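Local atomic coordinates of DNA translocase coupling protein (Clostridium perfringens, PDB entry 6O1W), a protein that probably uses ATP to move plasmid DNA during conjugative transfer, as a coupling protein of the FtsK/SpoIIIE family. Residues R250-L253 / V254-E257. Numbering follows the deposited sequence.
Sequences RAKL and VRIE
Successive turns of helix 247-266 in the FtsK/SpoIIIE-type ATPase domain meet here, held by an unbroken alpha-helical ladder in which Val254 N, Arg255 N, Ile256 N and Glu257 N donate hydrogen bonds to the carbonyl oxygens of Arg250, Ala251, Lys252 and Leu253, respectively. The rungs are regular, with Val254 N to Arg250 O at 2.8 Å. On the outer side, Val254 CG2 lies 3.2 Å from Arg250 O, brought there by its position beside its own backbone N. Arg255 bends at chi2 and chi3 (56° at the latter), folding its guanidinium back along the helix until Lys252 CA lies beneath one face, near its rim, 4.0 Å from NH2. Lys252 NZ and Arg255 NH2 stand 4.9 Å apart, a like-charge proximity probably eased by salt bridges to Asp186 and Glu189, respectively, of helix 185-209. Toward that helix, Leu253 CD2 and Ile256 CD1 meet at 4.3 Å and both side chains pack on Val185; Ile256 also reaches Phe192. Such a division, with an apolar i to i+3 pair turned inward and charged ends bridging to the neighbour, is characteristic of an amphipathic helix packed against another, here in the P-loop domain.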
loop_
_atom_site.group_PDB
_atom_site.type_symbol
_atom_site.label_atom_id
_atom_site.label_comp_id
_atom_site.label_asym_id
_atom_site.label_seq_id
_atom_site.Cartn_x
_atom_site.Cartn_y
_atom_site.Cartn_z
ATOM N N ARG A 250 -14.743 -25.613 -1.314
ATOM C CA ARG A 250 -15.158 -24.624 -0.309
ATOM C C ARG A 250 -14.579 -24.996 1.058
ATOM O O ARG A 250 -13.954 -24.148 1.690
ATOM C CB ARG A 250 -16.697 -24.497 -0.250
ATOM C CG ARG A 250 -17.182 -23.227 0.432
ATOM C CD ARG A 250 -18.702 -23.168 0.515
ATOM N NE ARG A 250 -19.176 -21.787 0.429
ATOM C CZ ARG A 250 -19.551 -21.188 -0.699
ATOM N NH1 ARG A 250 -19.529 -21.851 -1.852
ATOM N NH2 ARG A 250 -19.957 -19.924 -0.685
ATOM N N ALA A 251 -14.731 -26.278 1.475
ATOM C CA ALA A 251 -14.208 -26.790 2.748
ATOM C C ALA A 251 -12.673 -26.645 2.813
ATOM O O ALA A 251 -12.123 -26.264 3.855
ATOM C CB ALA A 251 -14.623 -28.240 2.939
ATOM N N LYS A 252 -12.000 -26.907 1.681
ATOM C CA LYS A 252 -10.559 -26.749 1.521
ATOM C C LYS A 252 -10.171 -25.260 1.736
ATOM O O LYS A 252 -9.256 -24.983 2.512
ATOM C CB LYS A 252 -10.164 -27.227 0.127
ATOM C CG LYS A 252 -8.687 -27.334 -0.100
ATOM C CD LYS A 252 -8.454 -28.330 -1.202
ATOM C CE LYS A 252 -7.040 -28.799 -1.143
ATOM N NZ LYS A 252 -6.944 -30.260 -1.363
ATOM N N LEU A 253 -10.896 -24.319 1.092
ATOM C CA LEU A 253 -10.668 -22.862 1.252
ATOM C C LEU A 253 -10.940 -22.391 2.692
ATOM O O LEU A 253 -10.231 -21.529 3.190
ATOM C CB LEU A 253 -11.487 -22.028 0.243
ATOM C CG LEU A 253 -11.073 -22.134 -1.246
ATOM C CD1 LEU A 253 -11.928 -21.235 -2.119
ATOM C CD2 LEU A 253 -9.609 -21.806 -1.456
ATOM N N VAL A 254 -11.973 -22.965 3.344
ATOM C CA VAL A 254 -12.325 -22.695 4.745
ATOM C C VAL A 254 -11.142 -23.125 5.621
ATOM O O VAL A 254 -10.738 -22.368 6.489
ATOM C CB VAL A 254 -13.668 -23.372 5.169
ATOM C CG1 VAL A 254 -13.879 -23.332 6.689
ATOM C CG2 VAL A 254 -14.851 -22.731 4.449
ATOM N N ARG A 255 -10.572 -24.310 5.361
ATOM C CA ARG A 255 -9.429 -24.855 6.102
ATOM C C ARG A 255 -8.219 -23.937 5.926
ATOM O O ARG A 255 -7.623 -23.549 6.918
ATOM C CB ARG A 255 -9.132 -26.278 5.612
ATOM C CG ARG A 255 -8.730 -27.269 6.698
ATOM C CD ARG A 255 -9.248 -28.676 6.407
ATOM N NE ARG A 255 -8.825 -29.178 5.098
ATOM C CZ ARG A 255 -9.628 -29.768 4.215
ATOM N NH1 ARG A 255 -10.906 -29.969 4.498
ATOM N NH2 ARG A 255 -9.154 -30.165 3.042
ATOM N N ILE A 256 -7.929 -23.502 4.678
ATOM C CA ILE A 256 -6.847 -22.559 4.353
ATOM C C ILE A 256 -7.044 -21.204 5.061
ATOM O O ILE A 256 -6.052 -20.622 5.530
ATOM C CB ILE A 256 -6.686 -22.383 2.824
ATOM C CG1 ILE A 256 -6.166 -23.681 2.191
ATOM C CG2 ILE A 256 -5.759 -21.172 2.493
ATOM C CD1 ILE A 256 -6.357 -23.785 0.630
ATOM N N GLU A 257 -8.306 -20.678 5.083
ATOM C CA GLU A 257 -8.629 -19.402 5.749
ATOM C C GLU A 257 -8.337 -19.519 7.267
ATOM O O GLU A 257 -7.806 -18.573 7.864
ATOM C CB GLU A 257 -10.088 -18.999 5.488
ATOM C CG GLU A 257 -10.601 -17.865 6.367
ATOM C CD GLU A 257 -12.049 -17.453 6.176
ATOM O OE1 GLU A 257 -12.877 -18.306 5.774
ATOM O OE2 GLU A 257 -12.360 -16.273 6.453
#